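Local coordinates for transcriptional regulator, MerR family (Bacillus thuringiensis serovar konkukian, PDB 3GPV), which probably binds DNA as a dimeric transcription factor of the MerR family, pairing a winged-helix domain with a long helix that meets the second subunit, at residues F42-R47 with E57-Y62; I83-S86 with S91-L94; T72-Q77 with K101-N106; Y35-G40 with G51-N56. One frame throughout, in Å; residues are numbered along the deposited sequence.

Contacts 1 and 4 share the wing hairpin: strands 46-47 and 53-55 are neighbours in one sheet, and the two contacts touch through the backbone bond between Q46 and I54. Contact 1 is partly buried and made of rings and methyls against helix 57-70; contact 4 is a surface salt bridge to helix 30-38. Contacts 2 and 3 both join the stretch around helix 76-88 to helix 93-128, each through polar side-chain atoms, at sites whose centres lie about 16 Å apart. Contact 3 is buried, contact 2 only partly. Y62 and S86 pack together where contacts 1 and 2 meet, whereas contact 3 lies across the chain's centre from contacts 1 and 4.

Contact 1 (F42-R47 with E57-Y62); sequences FPFLQR and EEALKY
L45 and A59 mark the closest approach of the two backbones, with CA of L45 6.3 Å from CA of A59, where a type I turn from F42 to L45 runs into strand 46-47 beside the first turns of helix 57-70. F44 makes the largest share of the contact. Its chi1 of 47° sets CG between the backbone N and the carbonyl carbon and swings the ring over to the helix, where it forms an offset stack with Y62, the centroids 4.7 Å apart and the planes 21° from parallel. The stack reaches back to the base of the tyrosine: Y62 CB sits over the face of the F44 ring in a CH-pi contact, 3.4 Å from F44 CZ. F42 CA lies against the opposite face, so the phenylalanine is sandwiched between its own turn and the helix. In the winged-helix fold of MerR proteins this turn leads from the helix-turn-helix into the wing hairpin, and the contact seats the hairpin's base on the helix that follows it. A59 CB touches both F44 and L45, lying 3.8 Å from F44 CD1 and also 3.8 Å from L45 CD1. The L45 side chain continues onto I19 of helix 19-25 and F55 of strand 53-55. M87 of helix 76-88 touches both F44 and Y62.

Contact 2 (I83-S86 with S91-L94); sequences IDWS and STIL
T92 reaches across to W85 with both branches of its side chain. The hydroxyl, OG1, lies 2.7 Å from the backbone O of W85, close to the end of helix 76-88, while the methyl, CG2, comes to 3.9 Å from W85 CD1. Between them T92 CB rests 3.9 Å from W85 CB, and the two side chains cross at a slant. With chi1 at 63°, OG1 stands between the backbone N and carbonyl carbon of T92, which turns it to the carbonyl and leaves CG2 for the tryptophan. The hydroxyl has a second possible acceptor in G89 O, and which carbonyl receives its proton is not settled; R96 NE supplies a hydrogen bond to the same oxygen. R96 NE and the two carbonyls thus lie round the hydroxyl of the buried T92. T92 holds the N-cap position of helix 93-128, yet its side chain makes no capping bond; its hydroxyl lies instead by the carbonyls of W85 and G89. The arrangement belongs to the tight connection through which a MerR winged-helix domain passes into its long dimerisation helix, with a reversal of the chain over a few residues. Further out, the W85 indole meets H95 edge-to-face and packs on R96 and L99, all from the first turns of helix 93-128. S86 directs its OG to F82 O one turn back, and I93 packs on Y128 of the second subunit.

Contact 3 (T72-Q77 with K101-N106); sequences TGMPIQ and KQQEAN
T72 and Q103 meet through one amide nitrogen that finds two acceptors on the same residue. Q103 NE2 donates to T72 OG1 at 2.9 Å, with the hydroxyl near the amide plane, and more weakly to the T72 backbone O at 3.3 Å. Both bonds are bent, with N-H...O angles of 139° to the T72 hydroxyl and 129° to the T72 carbonyl. While accepting from Q103 NE2, T72 OG1 bonds mainly to C68 O, with L69 O also near, so the hydroxyl links the last turn of helix 57-70 to the amide of Q103. The glutamine comes within reach because its chain runs out with CG anti to the backbone N and then bends at chi2, 58°, carrying the amide over to the turn. M74, built as selenomethionine, lines the amide: its methyl CE lies in van der Waals contact 3.5 Å from Q103 OE1 and 3.7 Å from Q103 CD. The apolar part of the pair is M74 CE on Q103 CB and CG, each 3.8 Å away. The Schellman motif that ends the helix satisfies M74 N, bonded to L69 O, and G73 N, bonded to K70 O, with G73 taking the positive phi. The turn probably belongs to the second wing, as in MerR relatives, which helices 57-70 and 76-88 and their connection form. M74 also packs on L69 and L99, and T72 on V107, which packs the end of helix 57-70 and the turn against helix 93-128; from the second subunit, N117 packs on T72 and Q122 bonds E104.

Contact 4 (Y35-G40 with G51-N56); sequences YYDKQG and GDRIFN
D37 and R53 are brought together by two turned side chains: chi1 of D37, -151°, extends its carboxylate away from helix 30-38, and a bend at chi3 of R53, 70°, swings the guanidinium off strand 53-55 to meet it. The side chains approach from opposite directions and span a backbone separation of 10.6 Å between CA of D37 and CA of R53. They form a salt bridge in which one nitrogen does the work. R53 NH1 donates to D37 OD2 at 3.0 Å, with OD2 at the edge of the guanidinium, almost in its plane, and accepting through its syn lone pair. The same nitrogen makes a weaker bond to D37 OD1 at 3.2 Å. R53 NH2 stays 3.8 Å from D37 OD1, so this is not the side-by-side pairing of two nitrogens with two oxygens; the carboxylate and guanidinium planes are far from coplanar, 51° apart. Helix 30-38 is the second helix of the helix-turn-helix, the recognition helix in MerR relatives, and strand 53-55 is the returning strand of the wing, so the bridge joins the two parts of the winged-helix domain that probably face DNA. Since it lies at the surface, solvent probably tempers its strength. L45 packs against R53 near its guanidinium, R47 also touches R53, and D37 packs on F42. The F55 ring, two residues after R53, meets F42 edge-to-face.

Contact 1 (F42-R47 with E57-Y62)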
# COMPACT_ATOMS: atom_id res chain seq x y z
N PHE B 42 20.99 4.13 -5.03
CA PHE B 42 22.07 3.20 -5.32
C PHE B 42 23.44 3.86 -5.37
O PHE B 42 24.15 3.75 -6.36
CB PHE B 42 21.83 2.50 -6.67
CG PHE B 42 20.48 1.88 -6.82
CD1 PHE B 42 19.92 1.12 -5.79
CD2 PHE B 42 19.77 2.02 -8.01
CE1 PHE B 42 18.68 0.50 -5.96
CE2 PHE B 42 18.54 1.40 -8.19
CZ PHE B 42 17.99 0.64 -7.16
N PRO B 43 23.84 4.56 -4.29
CA PRO B 43 25.15 5.21 -4.31
C PRO B 43 26.27 4.18 -4.25
O PRO B 43 27.43 4.49 -4.50
CB PRO B 43 25.13 6.09 -3.05
CG PRO B 43 23.66 6.31 -2.79
CD PRO B 43 23.08 4.95 -3.09
N PHE B 44 25.90 2.95 -3.92
CA PHE B 44 26.84 1.85 -3.77
C PHE B 44 27.09 1.03 -5.03
O PHE B 44 27.76 -0.00 -4.98
CB PHE B 44 26.33 0.93 -2.68
CG PHE B 44 24.87 0.61 -2.81
CD1 PHE B 44 24.42 -0.30 -3.75
CD2 PHE B 44 23.93 1.27 -2.01
CE1 PHE B 44 23.06 -0.56 -3.90
CE2 PHE B 44 22.58 1.01 -2.16
CZ PHE B 44 22.14 0.10 -3.10
N LEU B 45 26.56 1.47 -6.16
CA LEU B 45 26.75 0.73 -7.39
C LEU B 45 28.18 0.84 -7.93
O LEU B 45 28.76 1.93 -7.97
CB LEU B 45 25.74 1.21 -8.43
CG LEU B 45 24.71 0.17 -8.87
CD1 LEU B 45 24.32 -0.73 -7.70
CD2 LEU B 45 23.51 0.88 -9.45
N GLN B 46 28.73 -0.30 -8.34
CA GLN B 46 30.08 -0.37 -8.87
C GLN B 46 30.14 -0.18 -10.38
O GLN B 46 29.12 0.10 -11.02
CB GLN B 46 30.71 -1.72 -8.51
CG GLN B 46 31.93 -1.61 -7.62
CD GLN B 46 31.59 -1.19 -6.20
OE1 GLN B 46 30.92 -1.93 -5.48
NE2 GLN B 46 32.07 -0.02 -5.80
N ARG B 47 31.34 -0.35 -10.92
CA ARG B 47 31.61 -0.21 -12.36
C ARG B 47 32.23 -1.49 -12.89
O ARG B 47 32.99 -2.16 -12.19
CB ARG B 47 32.61 0.93 -12.59
CG ARG B 47 32.18 2.28 -12.08
CD ARG B 47 31.46 3.05 -13.16
NE ARG B 47 30.94 4.32 -12.65
CZ ARG B 47 30.05 5.06 -13.30
NH1 ARG B 47 29.58 4.66 -14.47
NH2 ARG B 47 29.61 6.19 -12.76
N GLU B 57 27.18 -8.54 -5.15
CA GLU B 57 26.38 -9.19 -4.13
C GLU B 57 25.90 -8.25 -3.03
O GLU B 57 24.77 -8.36 -2.56
CB GLU B 57 27.16 -10.35 -3.52
CG GLU B 57 26.30 -11.36 -2.78
CD GLU B 57 27.11 -12.51 -2.20
OE1 GLU B 57 27.92 -12.26 -1.27
OE2 GLU B 57 26.94 -13.65 -2.67
N GLU B 58 26.75 -7.32 -2.61
CA GLU B 58 26.34 -6.41 -1.56
C GLU B 58 25.31 -5.40 -2.06
O GLU B 58 24.39 -5.01 -1.32
CB GLU B 58 27.56 -5.67 -0.99
CG GLU B 58 27.19 -4.71 0.14
CD GLU B 58 28.24 -4.64 1.23
OE1 GLU B 58 29.31 -4.05 1.00
OE2 GLU B 58 27.98 -5.19 2.33
N ALA B 59 25.44 -4.99 -3.32
CA ALA B 59 24.51 -4.03 -3.90
C ALA B 59 23.11 -4.64 -3.92
O ALA B 59 22.13 -3.94 -3.71
CB ALA B 59 24.95 -3.67 -5.32
N LEU B 60 23.03 -5.93 -4.18
CA LEU B 60 21.75 -6.62 -4.22
C LEU B 60 21.10 -6.70 -2.84
O LEU B 60 19.88 -6.56 -2.71
CB LEU B 60 21.91 -8.02 -4.81
CG LEU B 60 22.30 -8.07 -6.29
CD1 LEU B 60 22.46 -9.51 -6.73
CD2 LEU B 60 21.23 -7.39 -7.12
N LYS B 61 21.91 -6.95 -1.81
CA LYS B 61 21.39 -7.03 -0.44
C LYS B 61 20.75 -5.69 -0.11
O LYS B 61 19.67 -5.64 0.46
CB LYS B 61 22.52 -7.35 0.54
CG LYS B 61 23.09 -8.75 0.36
CD LYS B 61 24.36 -8.97 1.18
CE LYS B 61 24.92 -10.38 0.98
NZ LYS B 61 26.29 -10.53 1.55
N TYR B 62 21.41 -4.60 -0.49
CA TYR B 62 20.86 -3.27 -0.26
C TYR B 62 19.57 -3.08 -1.05
O TYR B 62 18.62 -2.45 -0.58
CB TYR B 62 21.88 -2.20 -0.67
CG TYR B 62 22.87 -1.80 0.40
CD1 TYR B 62 22.43 -1.35 1.64
CD2 TYR B 62 24.23 -1.80 0.15
CE1 TYR B 62 23.33 -0.91 2.61
CE2 TYR B 62 25.14 -1.36 1.10
CZ TYR B 62 24.69 -0.91 2.33
OH TYR B 62 25.58 -0.47 3.28

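Contact 2 (I83-S86 with S91-L94)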
# COMPACT_ATOMS: atom_id res chain seq x y z
N ILE B 83 19.92 4.77 3.40
CA ILE B 83 21.03 4.42 2.52
C ILE B 83 22.24 5.30 2.80
O ILE B 83 23.36 4.81 2.91
CB ILE B 83 20.61 4.60 1.06
CG1 ILE B 83 19.47 3.63 0.75
CG2 ILE B 83 21.79 4.36 0.14
CD1 ILE B 83 18.78 3.93 -0.57
N ASP B 84 22.00 6.60 2.92
CA ASP B 84 23.09 7.53 3.19
C ASP B 84 23.75 7.19 4.52
O ASP B 84 24.98 7.22 4.62
CB ASP B 84 22.58 8.98 3.21
CG ASP B 84 22.12 9.45 1.84
OD1 ASP B 84 22.75 9.06 0.84
OD2 ASP B 84 21.14 10.21 1.77
N TRP B 85 22.95 6.87 5.53
CA TRP B 85 23.49 6.50 6.83
C TRP B 85 24.30 5.21 6.73
O TRP B 85 25.36 5.10 7.34
CB TRP B 85 22.38 6.28 7.86
CG TRP B 85 21.80 7.53 8.43
CD1 TRP B 85 22.40 8.75 8.50
CD2 TRP B 85 20.52 7.68 9.06
NE1 TRP B 85 21.59 9.65 9.14
CE2 TRP B 85 20.43 9.02 9.50
CE3 TRP B 85 19.46 6.81 9.31
CZ2 TRP B 85 19.30 9.51 10.17
CZ3 TRP B 85 18.33 7.29 9.97
CH2 TRP B 85 18.26 8.63 10.40
N SER B 86 23.80 4.24 5.97
CA SER B 86 24.50 2.98 5.80
C SER B 86 25.85 3.25 5.15
O SER B 86 26.83 2.57 5.44
CB SER B 86 23.69 2.02 4.92
OG SER B 86 22.44 1.72 5.52
N SER B 91 29.03 4.69 12.28
CA SER B 91 28.89 5.86 13.14
C SER B 91 27.41 6.24 13.20
O SER B 91 27.01 7.13 13.96
CB SER B 91 29.70 7.04 12.60
OG SER B 91 29.08 7.62 11.47
N THR B 92 26.60 5.56 12.39
CA THR B 92 25.16 5.83 12.35
C THR B 92 24.36 4.59 12.76
O THR B 92 23.15 4.52 12.55
CB THR B 92 24.72 6.23 10.94
OG1 THR B 92 24.95 5.13 10.04
CG2 THR B 92 25.49 7.44 10.46
N ILE B 93 25.05 3.61 13.35
CA ILE B 93 24.42 2.37 13.77
C ILE B 93 23.18 2.59 14.64
O ILE B 93 22.18 1.90 14.47
CB ILE B 93 25.42 1.49 14.54
CG1 ILE B 93 24.77 0.14 14.89
CG2 ILE B 93 25.87 2.19 15.80
CD1 ILE B 93 24.56 -0.77 13.70
N LEU B 94 23.24 3.56 15.55
CA LEU B 94 22.10 3.83 16.42
C LEU B 94 20.96 4.46 15.63
O LEU B 94 19.79 4.18 15.89
CB LEU B 94 22.51 4.76 17.57
CG LEU B 94 23.62 4.27 18.50
CD1 LEU B 94 23.76 5.26 19.64
CD2 LEU B 94 23.30 2.88 19.04

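Contact 3 (T72-Q77 with K101-N106)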
# COMPACT_ATOMS: atom_id res chain seq x y z
N THR B 72 6.68 -1.64 2.22
CA THR B 72 6.01 -1.55 3.50
C THR B 72 5.62 -0.11 3.80
O THR B 72 5.30 0.24 4.93
CB THR B 72 6.85 -2.14 4.66
OG1 THR B 72 8.20 -1.66 4.59
CG2 THR B 72 6.85 -3.65 4.60
N GLY B 73 5.68 0.71 2.76
CA GLY B 73 5.28 2.10 2.88
C GLY B 73 6.25 3.15 3.40
O GLY B 73 5.81 4.27 3.70
N MSE B 74 7.54 2.83 3.52
CA MSE B 74 8.45 3.86 4.00
C MSE B 74 8.62 4.92 2.94
O MSE B 74 8.81 4.60 1.78
CB MSE B 74 9.83 3.31 4.39
CG MSE B 74 10.70 4.43 4.94
SE MSE B 74 12.43 3.77 5.49
CE MSE B 74 11.90 2.73 7.03
N PRO B 75 8.51 6.20 3.32
CA PRO B 75 8.66 7.32 2.37
C PRO B 75 10.02 7.22 1.69
O PRO B 75 11.00 6.80 2.29
CB PRO B 75 8.54 8.53 3.28
CG PRO B 75 7.56 8.06 4.31
CD PRO B 75 8.06 6.68 4.63
N ILE B 76 10.07 7.61 0.43
CA ILE B 76 11.30 7.56 -0.35
C ILE B 76 12.44 8.34 0.30
O ILE B 76 13.59 7.91 0.25
CB ILE B 76 11.09 8.11 -1.78
CG1 ILE B 76 9.92 7.39 -2.47
CG2 ILE B 76 12.36 7.94 -2.58
CD1 ILE B 76 8.53 7.83 -2.03
N GLN B 77 12.13 9.48 0.90
CA GLN B 77 13.16 10.31 1.51
C GLN B 77 13.83 9.64 2.70
O GLN B 77 15.02 9.81 2.93
CB GLN B 77 12.57 11.67 1.94
CG GLN B 77 11.68 11.63 3.18
CD GLN B 77 12.24 12.46 4.32
OE1 GLN B 77 12.49 13.66 4.18
NE2 GLN B 77 12.45 11.83 5.47
N LYS B 101 13.56 -0.04 13.91
CA LYS B 101 12.65 -0.32 15.00
C LYS B 101 11.34 0.40 14.77
O LYS B 101 10.27 -0.15 15.02
CB LYS B 101 13.28 0.05 16.35
CG LYS B 101 14.39 -0.91 16.77
CD LYS B 101 14.97 -0.58 18.14
CE LYS B 101 13.96 -0.83 19.24
NZ LYS B 101 14.50 -0.50 20.59
N GLN B 102 11.39 1.63 14.27
CA GLN B 102 10.15 2.35 14.01
C GLN B 102 9.40 1.67 12.86
O GLN B 102 8.17 1.50 12.91
CB GLN B 102 10.44 3.81 13.66
CG GLN B 102 11.20 4.55 14.76
CD GLN B 102 11.44 6.01 14.42
OE1 GLN B 102 11.94 6.33 13.34
NE2 GLN B 102 11.09 6.90 15.34
N GLN B 103 10.13 1.27 11.83
CA GLN B 103 9.48 0.61 10.70
C GLN B 103 8.82 -0.69 11.14
O GLN B 103 7.72 -1.02 10.71
CB GLN B 103 10.50 0.33 9.59
CG GLN B 103 9.87 -0.18 8.29
CD GLN B 103 8.83 0.78 7.71
OE1 GLN B 103 8.68 1.91 8.16
NE2 GLN B 103 8.11 0.32 6.70
N GLU B 104 9.50 -1.44 12.01
CA GLU B 104 8.93 -2.68 12.51
C GLU B 104 7.59 -2.34 13.15
O GLU B 104 6.57 -2.96 12.86
CB GLU B 104 9.87 -3.31 13.54
CG GLU B 104 9.22 -4.36 14.42
CD GLU B 104 10.13 -4.84 15.53
OE1 GLU B 104 10.89 -4.01 16.07
OE2 GLU B 104 10.05 -6.05 15.86
N ALA B 105 7.59 -1.33 14.01
CA ALA B 105 6.36 -0.92 14.67
C ALA B 105 5.31 -0.58 13.59
O ALA B 105 4.15 -1.01 13.67
CB ALA B 105 6.63 0.30 15.59
N ASN B 106 5.71 0.17 12.57
CA ASN B 106 4.79 0.52 11.49
C ASN B 106 4.28 -0.72 10.74
O ASN B 106 3.10 -0.83 10.40
CB ASN B 106 5.48 1.45 10.49
CG ASN B 106 5.59 2.87 11.01
OD1 ASN B 106 4.69 3.37 11.66
ND2 ASN B 106 6.70 3.53 10.69

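Contact 4 (Y35-G40 with G51-N56)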
# COMPACT_ATOMS: atom_id res chain seq x y z
N TYR B 35 14.05 4.52 -11.55
CA TYR B 35 13.41 5.53 -10.71
C TYR B 35 14.17 5.58 -9.39
O TYR B 35 14.51 6.66 -8.89
CB TYR B 35 11.95 5.16 -10.45
CG TYR B 35 11.26 6.08 -9.47
CD1 TYR B 35 11.19 7.45 -9.70
CD2 TYR B 35 10.67 5.58 -8.31
CE1 TYR B 35 10.53 8.30 -8.81
CE2 TYR B 35 10.01 6.41 -7.42
CZ TYR B 35 9.95 7.77 -7.67
OH TYR B 35 9.29 8.60 -6.79
N TYR B 36 14.42 4.40 -8.82
CA TYR B 36 15.15 4.30 -7.57
C TYR B 36 16.54 4.88 -7.75
O TYR B 36 17.12 5.47 -6.84
CB TYR B 36 15.25 2.84 -7.13
CG TYR B 36 13.93 2.22 -6.75
CD1 TYR B 36 13.11 2.81 -5.79
CD2 TYR B 36 13.51 1.01 -7.31
CE1 TYR B 36 11.91 2.23 -5.40
CE2 TYR B 36 12.31 0.42 -6.93
CZ TYR B 36 11.52 1.03 -5.97
OH TYR B 36 10.33 0.44 -5.58
N ASP B 37 17.08 4.72 -8.96
CA ASP B 37 18.40 5.24 -9.27
C ASP B 37 18.36 6.76 -9.23
O ASP B 37 19.18 7.39 -8.58
CB ASP B 37 18.84 4.78 -10.66
CG ASP B 37 20.34 4.64 -10.77
OD1 ASP B 37 21.07 5.49 -10.22
OD2 ASP B 37 20.80 3.68 -11.41
N LYS B 38 17.39 7.34 -9.92
CA LYS B 38 17.25 8.80 -9.95
C LYS B 38 17.01 9.34 -8.55
O LYS B 38 17.49 10.41 -8.21
CB LYS B 38 16.09 9.21 -10.86
CG LYS B 38 16.24 8.81 -12.31
CD LYS B 38 15.11 9.36 -13.16
CE LYS B 38 15.16 8.84 -14.59
NZ LYS B 38 14.95 7.37 -14.66
N GLN B 39 16.25 8.59 -7.75
CA GLN B 39 15.98 9.00 -6.38
C GLN B 39 17.24 8.89 -5.54
O GLN B 39 17.24 9.18 -4.34
CB GLN B 39 14.87 8.14 -5.78
CG GLN B 39 13.51 8.32 -6.45
CD GLN B 39 12.96 9.72 -6.30
OE1 GLN B 39 12.71 10.19 -5.19
NE2 GLN B 39 12.77 10.40 -7.43
N GLY B 40 18.33 8.47 -6.18
CA GLY B 40 19.61 8.34 -5.52
C GLY B 40 19.66 7.29 -4.42
O GLY B 40 20.16 7.56 -3.33
N GLY B 51 32.56 0.29 -17.80
CA GLY B 51 32.28 1.56 -17.18
C GLY B 51 30.80 1.67 -16.84
O GLY B 51 30.33 2.72 -16.40
N ASP B 52 30.07 0.58 -17.05
CA ASP B 52 28.64 0.55 -16.75
C ASP B 52 28.45 0.38 -15.24
O ASP B 52 29.35 -0.09 -14.55
CB ASP B 52 27.96 -0.62 -17.47
CG ASP B 52 28.21 -0.60 -18.97
OD1 ASP B 52 27.94 0.44 -19.60
OD2 ASP B 52 28.67 -1.63 -19.50
N ARG B 53 27.29 0.78 -14.74
CA ARG B 53 27.02 0.64 -13.31
C ARG B 53 26.28 -0.68 -13.10
O ARG B 53 25.23 -0.93 -13.69
CB ARG B 53 26.22 1.84 -12.81
CG ARG B 53 27.05 3.12 -12.95
CD ARG B 53 26.30 4.39 -12.59
NE ARG B 53 26.02 4.50 -11.16
CZ ARG B 53 24.81 4.41 -10.64
NH1 ARG B 53 23.76 4.21 -11.43
NH2 ARG B 53 24.63 4.54 -9.33
N ILE B 54 26.87 -1.53 -12.27
CA ILE B 54 26.32 -2.85 -12.01
C ILE B 54 26.16 -3.17 -10.54
O ILE B 54 26.64 -2.45 -9.67
CB ILE B 54 27.22 -3.94 -12.64
CG1 ILE B 54 28.60 -3.93 -11.96
CG2 ILE B 54 27.38 -3.70 -14.13
CD1 ILE B 54 29.42 -2.68 -12.19
N PHE B 55 25.49 -4.29 -10.28
CA PHE B 55 25.23 -4.76 -8.92
C PHE B 55 26.11 -5.93 -8.51
O PHE B 55 26.12 -6.96 -9.18
CB PHE B 55 23.77 -5.23 -8.79
CG PHE B 55 22.76 -4.12 -8.83
CD1 PHE B 55 22.18 -3.65 -7.66
CD2 PHE B 55 22.39 -3.55 -10.04
CE1 PHE B 55 21.23 -2.63 -7.69
CE2 PHE B 55 21.45 -2.52 -10.08
CZ PHE B 55 20.87 -2.06 -8.91
N ASN B 56 26.86 -5.77 -7.42
CA ASN B 56 27.64 -6.89 -6.90
C ASN B 56 26.73 -7.49 -5.82
O ASN B 56 25.63 -6.99 -5.59
CB ASN B 56 28.97 -6.44 -6.28
CG ASN B 56 28.82 -5.29 -5.32
OD1 ASN B 56 27.75 -5.06 -4.77
ND2 ASN B 56 29.91 -4.54 -5.11